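Long-range contacts in putative uncharacterized protein (Chaetomium thermophilum, PDB 5T8V), which probably helps load cohesin onto chromatin as a Scc2/Nipped-B family cohesin loader, and is seen here as its C-terminal HEAT-repeat fragment: residues I346-E350 / T359-D363; V504-Y510 / E539-I544; R840-Q844 / D877-S881; L865-I869 / V884-Y888. One frame throughout, in Å; residues are numbered along the deposited sequence.

Contact 1 of 4, residues I346-E350 / T359-D363; sequences IIQSE and TAIRD
Ile347 and Thr359 make the close part of this contact. The CD1 methyl of Ile347 meets CG2 of Thr359 at 3.3 Å. The CG2 branch of Thr359 stands anti to its own backbone N (chi1 of OG1 -53°), which points this methyl at the isoleucine and leaves the hydroxyl off the contact. The same CD1 also reaches the backbone N of Ala360 at 3.8 Å. Ile347 therefore rests on the first turn of the segment 359-363 with one methyl, and it is buried there.

The other side is looser. Ile346 is exposed and is the first residue modelled after a gap in the chain. Its CB lies 3.7 Å from Thr359 CG2, and the two side chains cross at about a right angle. One turn further along the helix, Asp363 faces the same loop. Its OD2 accepts a weak hydrogen bond of 3.3 Å from the backbone N of Ile346. That is the one polar link across the two segments, and it ties down the residue that follows the gap only lightly. The OD1 of Asp363 lies beside a methyl instead, 3.5 Å from Ile346 CD1.

The loop then turns into the short helix 350-355, with Ser349 at its N-cap and its OG bonded to Gln352 N. Other neighbours also hold the loop. Ile347 packs on Tyr567 of helix 556-574, and its carbonyl oxygen takes a hydrogen bond from Arg570. Helix 357-391 in turn lies against helices 556-574 and 527-550, through Ala360 on Ala566 and Ile361 on Ile544.

Contact 2 of 4, residues V504-Y510 / E539-I544; sequences VAWTGPY and EWGSKI
Tyr510 and Trp540 lie face against face at the centre of this contact. The phenol ring and the five-membered ring of the indole form an offset stack, with centroids 4.5 Å apart and planes at 10°. Each ring also takes an aliphatic CH on one face. Tyr510 CB sits 3.6 Å from the centroid of the indole five-membered ring. Trp540 CA sits 4.1 Å from the centroid of the phenol. Trp540 has CG anti to the backbone N (chi1 -170°), which carries the indole across to Tyr510 and Val504.

The indole edge is held as well. Trp540 NE1 donates to Val504 O at 3.1 Å, with an N-H...O angle of 161°. The oxygen lies in the indole plane, but the nitrogen stands above the carbonyl plane. This bond and the stack together should fix the rotation of the indole. Its far end reaches Trp506, where CE3 meets Trp540 CH2 at 3.6 Å. These six-membered rings are nearly parallel yet barely overlap. Trp506, Tyr510 and Trp540 form an aromatic cluster, which pins a helix-to-helix turn onto helix 527-550 in this HEAT-repeat array.

Beside the cluster, Val504 CB packs on Ile544 CG1 at 3.7 Å, and Val504 CG1 leans on Lys543 CB.

The backbone places the groups that meet the indole. Val504 comes just after helix 500-503, and a type I turn runs from Ala505 to Gly508, the N-cap of helix 509-520. Further out, Trp506 has cation-pi partners in Arg511 and Arg568 and meets Tyr583 edge-to-face, while Leu569 touches Trp540 and Ile544.

Contact 3 of 4, residues R840-Q844 / D877-S881; sequences RDVLQ and DLTVS
Arg840 extends from its helix toward Asp877 and Thr879 at the start of the next long helix. With CG anti to the backbone N (chi1 178°), the chain runs from CB toward that helix end. CG passes 3.9 Å from Thr879 CG2. CD comes next, 4.0 Å from Asp877 OD2. A bend at chi3 then turns the guanidinium so that one face meets the carboxylate and an edge meets the threonine. NE lies 3.2 Å from Asp877 OD1. NH1 closes a salt bridge to the same OD1 at 3.0 Å, but the oxygen stands well above the guanidinium plane and no N-H points at it, so the pair is held by charge alone. The guanidinium and carboxylate planes are 87° apart. NH1 points one of its hydrogens at Thr879 OG1, at 3.2 Å, near the guanidinium plane and with an N-H...O angle of 156°.

This is helix-to-helix packing within the HEAT-repeat array: the arginine joins helix 839-852 to the N-terminal end of helix 878-891. Asp877 is the N-cap residue there, although its side chain makes no capping bond. Beneath the polar layer, Leu843 CD1 and Val880 CG2 touch at 3.6 Å, the two side chains lying side by side and pointing the same way. Leu843 also packs on Leu865. Asp841 and Val842 of the same helix touch helix 773-786.

Contact 4 of 4, residues L865-I869 / V884-Y888; sequences LRPYI and VVVIY
Tyr888 and Ile869 reach toward each other from opposite directions. The CD1 methyl of Ile869 comes to 3.4 Å from Tyr888 CE2 and also lies near CZ and OH. Its approach to the ring is oblique. Leu865 also meets this ring obliquely, with CB 4.4 Å from CE1. The ring of Tyr868 has the CA of Leu865, from its own segment, at its edge. Val884 CG1 approaches Tyr868 at an oblique angle, and the closer touch is to the methylene: Tyr868 CB lies 3.8 Å from Val884 CG1.

Aliphatic groups fill in around the rings. Leu865 sends CD1 to Ile887 CG2 at 4.0 Å, and these two side chains cross at about a right angle. Its other methyl, CD2, lies 4.2 Å from Val884 CG1. Val884 CG1 thus touches both Leu865 and Tyr868, and Val884 CG2 faces Ile869 CD1 more loosely. The chi1 of Val884 (-60°) puts CG1 anti to the carbonyl carbon, where it meets both neighbours.

The contact joins the short helix 866-870 to helix 878-891 within the helical HEAT-repeat array. Helix 919-935 adds Cys928 against Tyr888, and helix 839-852 adds Leu846 against Ile887.

The polar ends look elsewhere. Tyr888 OH is hydrogen-bonded to Leu862 O, just before the first segment, and Arg866 forms a salt bridge with Glu909. The interface itself is therefore held by apolar packing, while the bond to Leu862 O satisfies the hydroxyl of the buried Tyr888 and probably helps hold its ring in place.

In the fold
The four contacts form two pairs on distant parts of the chain. Contacts 1 and 2 have centres about 17 Å apart and touch by side-chain packing. Contacts 3 and 4 lie closer, with centres about 10 Å apart. They share helix 878-891 and touch through Val880 and Tyr868. About 90 Å separates the centres of contacts 1 and 3. Contact 4 is buried and apolar across its segments. The other three are partly buried: contact 1 is a light loop-to-helix touch, contact 2 relies on stacked rings and an indole bond, and contact 3 carries a salt bridge beside its apolar layer.

Contact 1 of 4, residues I346-E350 / T359-D363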
loop_
_atom_site.group_PDB
_atom_site.type_symbol
_atom_site.label_atom_id
_atom_site.label_comp_id
_atom_site.label_asym_id
_atom_site.label_seq_id
_atom_site.Cartn_x
_atom_site.Cartn_y
_atom_site.Cartn_z
ATOM N N ILE A 346 -45.747 -9.506 35.083
ATOM C CA ILE A 346 -46.284 -8.654 36.135
ATOM C C ILE A 346 -47.295 -7.677 35.535
ATOM O O ILE A 346 -48.187 -7.190 36.232
ATOM C CB ILE A 346 -45.152 -7.905 36.882
ATOM C CG1 ILE A 346 -44.236 -8.892 37.617
ATOM C CG2 ILE A 346 -45.726 -6.909 37.889
ATOM C CD1 ILE A 346 -43.177 -9.549 36.744
ATOM N N ILE A 347 -47.157 -7.400 34.239
ATOM C CA ILE A 347 -48.024 -6.469 33.527
ATOM C C ILE A 347 -48.939 -7.261 32.605
ATOM O O ILE A 347 -48.534 -8.280 32.033
ATOM C CB ILE A 347 -47.210 -5.435 32.724
ATOM C CG1 ILE A 347 -46.402 -4.538 33.664
ATOM C CG2 ILE A 347 -48.125 -4.579 31.851
ATOM C CD1 ILE A 347 -45.072 -5.118 34.080
ATOM N N GLN A 348 -50.182 -6.789 32.465
ATOM C CA GLN A 348 -51.113 -7.364 31.501
ATOM C C GLN A 348 -51.887 -6.292 30.743
ATOM O O GLN A 348 -52.839 -6.629 30.028
ATOM C CB GLN A 348 -52.098 -8.319 32.191
ATOM C CG GLN A 348 -51.460 -9.585 32.751
ATOM C CD GLN A 348 -50.793 -9.369 34.096
ATOM O OE1 GLN A 348 -50.885 -8.290 34.683
ATOM N NE2 GLN A 348 -50.115 -10.398 34.591
ATOM N N SER A 349 -51.511 -5.021 30.869
ATOM C CA SER A 349 -52.204 -3.927 30.205
ATOM C C SER A 349 -51.178 -2.948 29.660
ATOM O O SER A 349 -50.140 -2.713 30.283
ATOM C CB SER A 349 -53.160 -3.210 31.168
ATOM O OG SER A 349 -52.468 -2.730 32.309
ATOM N N GLU A 350 -51.474 -2.374 28.490
ATOM C CA GLU A 350 -50.538 -1.437 27.877
ATOM C C GLU A 350 -50.337 -0.200 28.740
ATOM O O GLU A 350 -49.280 0.437 28.672
ATOM C CB GLU A 350 -51.028 -1.035 26.485
ATOM C CG GLU A 350 -50.191 0.061 25.839
ATOM C CD GLU A 350 -50.422 0.178 24.345
ATOM O OE1 GLU A 350 -50.952 -0.780 23.742
ATOM O OE2 GLU A 350 -50.071 1.231 23.771
ATOM N N THR A 359 -40.454 -2.431 35.001
ATOM C CA THR A 359 -40.883 -3.823 35.039
ATOM C C THR A 359 -41.202 -4.339 33.643
ATOM O O THR A 359 -40.875 -5.483 33.309
ATOM C CB THR A 359 -42.098 -3.973 35.952
ATOM O OG1 THR A 359 -41.812 -3.392 37.230
ATOM C CG2 THR A 359 -42.447 -5.444 36.135
ATOM N N ALA A 360 -41.848 -3.515 32.816
ATOM C CA ALA A 360 -42.100 -3.907 31.433
ATOM C C ALA A 360 -40.794 -4.232 30.720
ATOM O O ALA A 360 -40.679 -5.254 30.032
ATOM C CB ALA A 360 -42.854 -2.792 30.707
ATOM N N ILE A 361 -39.790 -3.371 30.888
ATOM C CA ILE A 361 -38.486 -3.609 30.278
ATOM C C ILE A 361 -37.895 -4.918 30.780
ATOM O O ILE A 361 -37.312 -5.685 30.008
ATOM C CB ILE A 361 -37.547 -2.422 30.559
ATOM C CG1 ILE A 361 -38.034 -1.175 29.812
ATOM C CG2 ILE A 361 -36.096 -2.765 30.188
ATOM C CD1 ILE A 361 -37.790 -1.194 28.309
ATOM N N ARG A 362 -38.024 -5.192 32.079
ATOM C CA ARG A 362 -37.398 -6.393 32.624
ATOM C C ARG A 362 -38.092 -7.654 32.118
ATOM O O ARG A 362 -37.428 -8.641 31.771
ATOM C CB ARG A 362 -37.406 -6.330 34.154
ATOM C CG ARG A 362 -36.269 -7.090 34.839
ATOM C CD ARG A 362 -34.905 -6.729 34.259
ATOM N NE ARG A 362 -34.752 -5.287 34.066
ATOM C CZ ARG A 362 -33.981 -4.723 33.138
ATOM N NH1 ARG A 362 -33.287 -5.469 32.287
ATOM N NH2 ARG A 362 -33.910 -3.401 33.053
ATOM N N ASP A 363 -39.425 -7.636 32.059
ATOM C CA ASP A 363 -40.162 -8.727 31.430
ATOM C C ASP A 363 -39.675 -8.959 30.007
ATOM O O ASP A 363 -39.309 -10.082 29.629
ATOM C CB ASP A 363 -41.657 -8.410 31.432
ATOM C CG ASP A 363 -42.266 -8.461 32.818
ATOM O OD1 ASP A 363 -41.514 -8.640 33.800
ATOM O OD2 ASP A 363 -43.503 -8.315 32.924
#

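Contact 2 of 4, residues V504-Y510 / E539-I544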
loop_
_atom_site.group_PDB
_atom_site.type_symbol
_atom_site.label_atom_id
_atom_site.label_comp_id
_atom_site.label_asym_id
_atom_site.label_seq_id
_atom_site.Cartn_x
_atom_site.Cartn_y
_atom_site.Cartn_z
ATOM N N VAL A 504 -35.710 2.429 17.953
ATOM C CA VAL A 504 -36.675 1.458 18.454
ATOM C C VAL A 504 -38.058 2.093 18.517
ATOM O O VAL A 504 -38.979 1.536 19.127
ATOM C CB VAL A 504 -36.250 0.919 19.833
ATOM C CG1 VAL A 504 -34.874 0.273 19.748
ATOM C CG2 VAL A 504 -36.260 2.034 20.878
ATOM N N ALA A 505 -38.215 3.254 17.886
ATOM C CA ALA A 505 -39.488 3.958 17.919
ATOM C C ALA A 505 -40.596 3.098 17.324
ATOM O O ALA A 505 -40.367 2.266 16.441
ATOM C CB ALA A 505 -39.383 5.276 17.155
ATOM N N TRP A 506 -41.817 3.314 17.820
ATOM C CA TRP A 506 -42.959 2.516 17.386
ATOM C C TRP A 506 -43.226 2.678 15.895
ATOM O O TRP A 506 -43.665 1.728 15.238
ATOM C CB TRP A 506 -44.196 2.909 18.193
ATOM C CG TRP A 506 -45.410 2.110 17.868
ATOM C CD1 TRP A 506 -46.611 2.585 17.436
ATOM C CD2 TRP A 506 -45.543 0.688 17.945
ATOM N NE1 TRP A 506 -47.488 1.545 17.242
ATOM C CE2 TRP A 506 -46.855 0.369 17.548
ATOM C CE3 TRP A 506 -44.679 -0.347 18.313
ATOM C CZ2 TRP A 506 -47.324 -0.942 17.508
ATOM C CZ3 TRP A 506 -45.145 -1.643 18.274
ATOM C CH2 TRP A 506 -46.455 -1.933 17.874
ATOM N N THR A 507 -42.977 3.866 15.345
ATOM C CA THR A 507 -43.178 4.128 13.925
ATOM C C THR A 507 -41.858 4.275 13.180
ATOM O O THR A 507 -41.814 4.912 12.122
ATOM C CB THR A 507 -44.026 5.384 13.731
ATOM O OG1 THR A 507 -43.318 6.525 14.231
ATOM C CG2 THR A 507 -45.352 5.255 14.464
ATOM N N GLY A 508 -40.783 3.693 13.709
ATOM C CA GLY A 508 -39.464 3.863 13.151
ATOM C C GLY A 508 -39.069 2.755 12.192
ATOM O O GLY A 508 -39.919 2.099 11.581
ATOM N N PRO A 509 -37.759 2.525 12.047
ATOM C CA PRO A 509 -37.303 1.570 11.021
ATOM C C PRO A 509 -37.724 0.135 11.285
ATOM O O PRO A 509 -38.091 -0.573 10.340
ATOM C CB PRO A 509 -35.777 1.736 11.046
ATOM C CG PRO A 509 -35.473 2.290 12.394
ATOM C CD PRO A 509 -36.630 3.163 12.746
ATOM N N TYR A 510 -37.666 -0.330 12.536
ATOM C CA TYR A 510 -38.106 -1.690 12.830
ATOM C C TYR A 510 -39.550 -1.902 12.389
ATOM O O TYR A 510 -39.872 -2.889 11.715
ATOM C CB TYR A 510 -37.954 -1.979 14.323
ATOM C CG TYR A 510 -36.537 -2.283 14.746
ATOM C CD1 TYR A 510 -36.027 -3.569 14.647
ATOM C CD2 TYR A 510 -35.709 -1.287 15.243
ATOM C CE1 TYR A 510 -34.734 -3.853 15.029
ATOM C CE2 TYR A 510 -34.412 -1.563 15.629
ATOM C CZ TYR A 510 -33.932 -2.847 15.520
ATOM O OH TYR A 510 -32.644 -3.128 15.901
ATOM N N GLU A 539 -34.930 -8.935 17.820
ATOM C CA GLU A 539 -33.909 -7.891 17.776
ATOM C C GLU A 539 -34.467 -6.556 18.252
ATOM O O GLU A 539 -33.806 -5.824 18.999
ATOM C CB GLU A 539 -33.355 -7.756 16.358
ATOM C CG GLU A 539 -32.381 -8.847 15.962
ATOM C CD GLU A 539 -31.722 -8.571 14.625
ATOM O OE1 GLU A 539 -32.229 -7.707 13.871
ATOM O OE2 GLU A 539 -30.690 -9.212 14.331
ATOM N N TRP A 540 -35.683 -6.224 17.822
ATOM C CA TRP A 540 -36.323 -4.980 18.237
ATOM C C TRP A 540 -36.505 -4.942 19.749
ATOM O O TRP A 540 -36.130 -3.965 20.408
ATOM C CB TRP A 540 -37.667 -4.841 17.521
ATOM C CG TRP A 540 -38.328 -3.503 17.657
ATOM C CD1 TRP A 540 -37.842 -2.403 18.300
ATOM C CD2 TRP A 540 -39.607 -3.128 17.131
ATOM N NE1 TRP A 540 -38.741 -1.365 18.207
ATOM C CE2 TRP A 540 -39.832 -1.787 17.494
ATOM C CE3 TRP A 540 -40.583 -3.798 16.389
ATOM C CZ2 TRP A 540 -40.992 -1.104 17.139
ATOM C CZ3 TRP A 540 -41.733 -3.119 16.039
ATOM C CH2 TRP A 540 -41.928 -1.787 16.413
ATOM N N GLY A 541 -37.078 -6.003 20.318
ATOM C CA GLY A 541 -37.242 -6.046 21.764
ATOM C C GLY A 541 -35.928 -5.862 22.500
ATOM O O GLY A 541 -35.826 -5.061 23.437
ATOM N N SER A 542 -34.899 -6.600 22.081
ATOM C CA SER A 542 -33.605 -6.498 22.743
ATOM C C SER A 542 -33.051 -5.085 22.659
ATOM O O SER A 542 -32.478 -4.580 23.630
ATOM C CB SER A 542 -32.623 -7.487 22.131
ATOM O OG SER A 542 -31.351 -7.373 22.742
ATOM N N LYS A 543 -33.205 -4.430 21.507
ATOM C CA LYS A 543 -32.710 -3.064 21.387
ATOM C C LYS A 543 -33.497 -2.107 22.269
ATOM O O LYS A 543 -32.925 -1.155 22.808
ATOM C CB LYS A 543 -32.752 -2.613 19.930
ATOM C CG LYS A 543 -31.682 -3.262 19.059
ATOM C CD LYS A 543 -30.281 -2.797 19.438
ATOM C CE LYS A 543 -29.212 -3.512 18.630
ATOM N NZ LYS A 543 -27.840 -3.104 19.052
ATOM N N ILE A 544 -34.800 -2.340 22.433
ATOM C CA ILE A 544 -35.566 -1.572 23.411
ATOM C C ILE A 544 -34.935 -1.713 24.792
ATOM O O ILE A 544 -34.663 -0.719 25.478
ATOM C CB ILE A 544 -37.038 -2.024 23.410
ATOM C CG1 ILE A 544 -37.709 -1.621 22.098
ATOM C CG2 ILE A 544 -37.800 -1.421 24.591
ATOM C CD1 ILE A 544 -38.970 -2.388 21.810
#

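Contact 3 of 4, residues R840-Q844 / D877-S881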
loop_
_atom_site.group_PDB
_atom_site.type_symbol
_atom_site.label_atom_id
_atom_site.label_comp_id
_atom_site.label_asym_id
_atom_site.label_seq_id
_atom_site.Cartn_x
_atom_site.Cartn_y
_atom_site.Cartn_z
ATOM N N ARG A 840 14.173 40.577 -14.657
ATOM C CA ARG A 840 15.303 39.839 -14.105
ATOM C C ARG A 840 15.082 38.332 -14.208
ATOM O O ARG A 840 15.914 37.597 -14.759
ATOM C CB ARG A 840 15.492 40.275 -12.651
ATOM C CG ARG A 840 16.595 39.602 -11.864
ATOM C CD ARG A 840 16.386 39.907 -10.387
ATOM N NE ARG A 840 17.628 39.972 -9.626
ATOM C CZ ARG A 840 17.715 40.413 -8.375
ATOM N NH1 ARG A 840 18.889 40.438 -7.760
ATOM N NH2 ARG A 840 16.629 40.833 -7.738
ATOM N N ASP A 841 13.942 37.860 -13.696
ATOM C CA ASP A 841 13.659 36.429 -13.683
ATOM C C ASP A 841 13.561 35.858 -15.092
ATOM O O ASP A 841 13.937 34.704 -15.320
ATOM C CB ASP A 841 12.368 36.167 -12.909
ATOM C CG ASP A 841 12.461 36.604 -11.461
ATOM O OD1 ASP A 841 13.584 36.604 -10.913
ATOM O OD2 ASP A 841 11.412 36.944 -10.869
ATOM N N VAL A 842 13.051 36.639 -16.047
ATOM C CA VAL A 842 13.012 36.184 -17.434
ATOM C C VAL A 842 14.425 36.075 -17.993
ATOM O O VAL A 842 14.760 35.119 -18.706
ATOM C CB VAL A 842 12.142 37.132 -18.280
ATOM C CG1 VAL A 842 12.156 36.714 -19.747
ATOM C CG2 VAL A 842 10.714 37.161 -17.754
ATOM N N LEU A 843 15.276 37.053 -17.688
ATOM C CA LEU A 843 16.643 37.017 -18.182
ATOM C C LEU A 843 17.439 35.873 -17.574
ATOM O O LEU A 843 18.419 35.430 -18.182
ATOM C CB LEU A 843 17.330 38.351 -17.904
ATOM C CG LEU A 843 16.694 39.528 -18.647
ATOM C CD1 LEU A 843 17.199 40.838 -18.087
ATOM C CD2 LEU A 843 16.974 39.445 -20.139
ATOM N N GLN A 844 17.045 35.377 -16.399
ATOM C CA GLN A 844 17.740 34.221 -15.845
ATOM C C GLN A 844 17.540 32.975 -16.701
ATOM O O GLN A 844 18.445 32.138 -16.789
ATOM C CB GLN A 844 17.281 33.960 -14.409
ATOM C CG GLN A 844 17.899 34.905 -13.388
ATOM C CD GLN A 844 19.418 34.883 -13.425
ATOM O OE1 GLN A 844 20.054 35.856 -13.828
ATOM N NE2 GLN A 844 20.004 33.764 -13.013
ATOM N N ASP A 877 21.543 46.178 -9.537
ATOM C CA ASP A 877 21.064 44.832 -9.823
ATOM C C ASP A 877 22.069 44.105 -10.707
ATOM O O ASP A 877 22.084 44.296 -11.927
ATOM C CB ASP A 877 19.689 44.876 -10.491
ATOM C CG ASP A 877 19.044 43.506 -10.586
ATOM O OD1 ASP A 877 19.394 42.623 -9.772
ATOM O OD2 ASP A 877 18.186 43.312 -11.472
ATOM N N LEU A 878 22.919 43.277 -10.098
ATOM C CA LEU A 878 23.984 42.611 -10.839
ATOM C C LEU A 878 23.480 41.402 -11.615
ATOM O O LEU A 878 24.067 41.044 -12.641
ATOM C CB LEU A 878 25.095 42.180 -9.883
ATOM C CG LEU A 878 25.732 43.300 -9.056
ATOM C CD1 LEU A 878 26.731 42.725 -8.064
ATOM C CD2 LEU A 878 26.398 44.336 -9.960
ATOM N N THR A 879 22.412 40.760 -11.142
ATOM C CA THR A 879 21.860 39.609 -11.846
ATOM C C THR A 879 21.545 39.957 -13.295
ATOM O O THR A 879 22.002 39.283 -14.225
ATOM C CB THR A 879 20.601 39.122 -11.126
ATOM O OG1 THR A 879 20.892 38.911 -9.739
ATOM C CG2 THR A 879 20.091 37.825 -11.736
ATOM N N VAL A 880 20.758 41.015 -13.504
ATOM C CA VAL A 880 20.395 41.428 -14.858
ATOM C C VAL A 880 21.643 41.727 -15.680
ATOM O O VAL A 880 21.737 41.348 -16.855
ATOM C CB VAL A 880 19.440 42.640 -14.810
ATOM C CG1 VAL A 880 20.006 43.758 -13.944
ATOM C CG2 VAL A 880 19.152 43.160 -16.211
ATOM N N SER A 881 22.619 42.410 -15.081
ATOM C CA SER A 881 23.825 42.784 -15.815
ATOM C C SER A 881 24.575 41.549 -16.301
ATOM O O SER A 881 24.860 41.405 -17.497
ATOM C CB SER A 881 24.721 43.652 -14.930
ATOM O OG SER A 881 24.057 44.845 -14.545
#

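Contact 4 of 4, residues L865-I869 / V884-Y888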
loop_
_atom_site.group_PDB
_atom_site.type_symbol
_atom_site.label_atom_id
_atom_site.label_comp_id
_atom_site.label_asym_id
_atom_site.label_seq_id
_atom_site.Cartn_x
_atom_site.Cartn_y
_atom_site.Cartn_z
ATOM N N LEU A 865 17.891 44.515 -25.226
ATOM C CA LEU A 865 18.757 44.525 -24.056
ATOM C C LEU A 865 19.725 45.699 -24.059
ATOM O O LEU A 865 20.387 45.936 -23.043
ATOM C CB LEU A 865 19.547 43.215 -23.978
ATOM C CG LEU A 865 18.723 41.924 -23.996
ATOM C CD1 LEU A 865 19.637 40.711 -23.990
ATOM C CD2 LEU A 865 17.760 41.871 -22.819
ATOM N N ARG A 866 19.815 46.437 -25.168
ATOM C CA ARG A 866 20.750 47.557 -25.297
ATOM C C ARG A 866 20.790 48.478 -24.083
ATOM O O ARG A 866 21.891 48.742 -23.582
ATOM C CB ARG A 866 20.379 48.354 -26.557
ATOM C CG ARG A 866 21.423 49.363 -26.995
ATOM C CD ARG A 866 22.605 48.676 -27.653
ATOM N NE ARG A 866 23.568 49.642 -28.173
ATOM C CZ ARG A 866 24.476 50.269 -27.432
ATOM N NH1 ARG A 866 24.546 50.038 -26.126
ATOM N NH2 ARG A 866 25.310 51.131 -27.995
ATOM N N PRO A 867 19.671 48.997 -23.568
ATOM C CA PRO A 867 19.762 49.919 -22.424
ATOM C C PRO A 867 20.305 49.275 -21.162
ATOM O O PRO A 867 20.842 49.988 -20.305
ATOM C CB PRO A 867 18.313 50.390 -22.236
ATOM C CG PRO A 867 17.482 49.318 -22.844
ATOM C CD PRO A 867 18.275 48.786 -23.994
ATOM N N TYR A 868 20.185 47.953 -21.012
ATOM C CA TYR A 868 20.763 47.293 -19.847
ATOM C C TYR A 868 22.282 47.406 -19.836
ATOM O O TYR A 868 22.891 47.445 -18.762
ATOM C CB TYR A 868 20.348 45.822 -19.808
ATOM C CG TYR A 868 18.903 45.590 -19.424
ATOM C CD1 TYR A 868 18.457 45.850 -18.135
ATOM C CD2 TYR A 868 17.989 45.095 -20.344
ATOM C CE1 TYR A 868 17.140 45.635 -17.775
ATOM C CE2 TYR A 868 16.669 44.874 -19.994
ATOM C CZ TYR A 868 16.251 45.145 -18.707
ATOM O OH TYR A 868 14.938 44.928 -18.353
ATOM N N ILE A 869 22.910 47.465 -21.013
ATOM C CA ILE A 869 24.365 47.564 -21.075
ATOM C C ILE A 869 24.826 48.944 -20.624
ATOM O O ILE A 869 25.809 49.074 -19.883
ATOM C CB ILE A 869 24.866 47.240 -22.497
ATOM C CG1 ILE A 869 24.695 45.751 -22.810
ATOM C CG2 ILE A 869 26.338 47.625 -22.663
ATOM C CD1 ILE A 869 23.327 45.381 -23.327
ATOM N N VAL A 884 22.696 39.888 -19.191
ATOM C CA VAL A 884 22.769 40.481 -20.524
ATOM C C VAL A 884 24.172 40.335 -21.103
ATOM O O VAL A 884 24.333 40.034 -22.292
ATOM C CB VAL A 884 22.311 41.953 -20.498
ATOM C CG1 VAL A 884 20.874 42.049 -20.003
ATOM C CG2 VAL A 884 23.231 42.810 -19.644
ATOM N N VAL A 885 25.211 40.538 -20.286
ATOM C CA VAL A 885 26.564 40.418 -20.826
ATOM C C VAL A 885 26.848 38.981 -21.242
ATOM O O VAL A 885 27.589 38.742 -22.202
ATOM C CB VAL A 885 27.619 40.925 -19.823
ATOM C CG1 VAL A 885 27.365 42.384 -19.475
ATOM C CG2 VAL A 885 27.628 40.071 -18.576
ATOM N N VAL A 886 26.271 38.003 -20.540
ATOM C CA VAL A 886 26.450 36.611 -20.944
ATOM C C VAL A 886 25.668 36.323 -22.219
ATOM O O VAL A 886 26.118 35.554 -23.078
ATOM C CB VAL A 886 26.043 35.667 -19.798
ATOM C CG1 VAL A 886 25.907 34.229 -20.293
ATOM C CG2 VAL A 886 27.075 35.736 -18.683
ATOM N N ILE A 887 24.490 36.928 -22.367
ATOM C CA ILE A 887 23.703 36.717 -23.575
ATOM C C ILE A 887 24.422 37.300 -24.785
ATOM O O ILE A 887 24.407 36.711 -25.872
ATOM C CB ILE A 887 22.291 37.307 -23.405
ATOM C CG1 ILE A 887 21.518 36.512 -22.349
ATOM C CG2 ILE A 887 21.527 37.282 -24.732
ATOM C CD1 ILE A 887 20.227 37.164 -21.899
ATOM N N TYR A 888 25.059 38.463 -24.625
ATOM C CA TYR A 888 25.886 38.996 -25.704
ATOM C C TYR A 888 27.102 38.113 -25.948
ATOM O O TYR A 888 27.475 37.858 -27.100
ATOM C CB TYR A 888 26.329 40.425 -25.376
ATOM C CG TYR A 888 25.320 41.509 -25.704
ATOM C CD1 TYR A 888 24.009 41.198 -26.045
ATOM C CD2 TYR A 888 25.689 42.848 -25.685
ATOM C CE1 TYR A 888 23.096 42.189 -26.348
ATOM C CE2 TYR A 888 24.782 43.845 -25.988
ATOM C CZ TYR A 888 23.488 43.510 -26.319
ATOM O OH TYR A 888 22.582 44.500 -26.620
#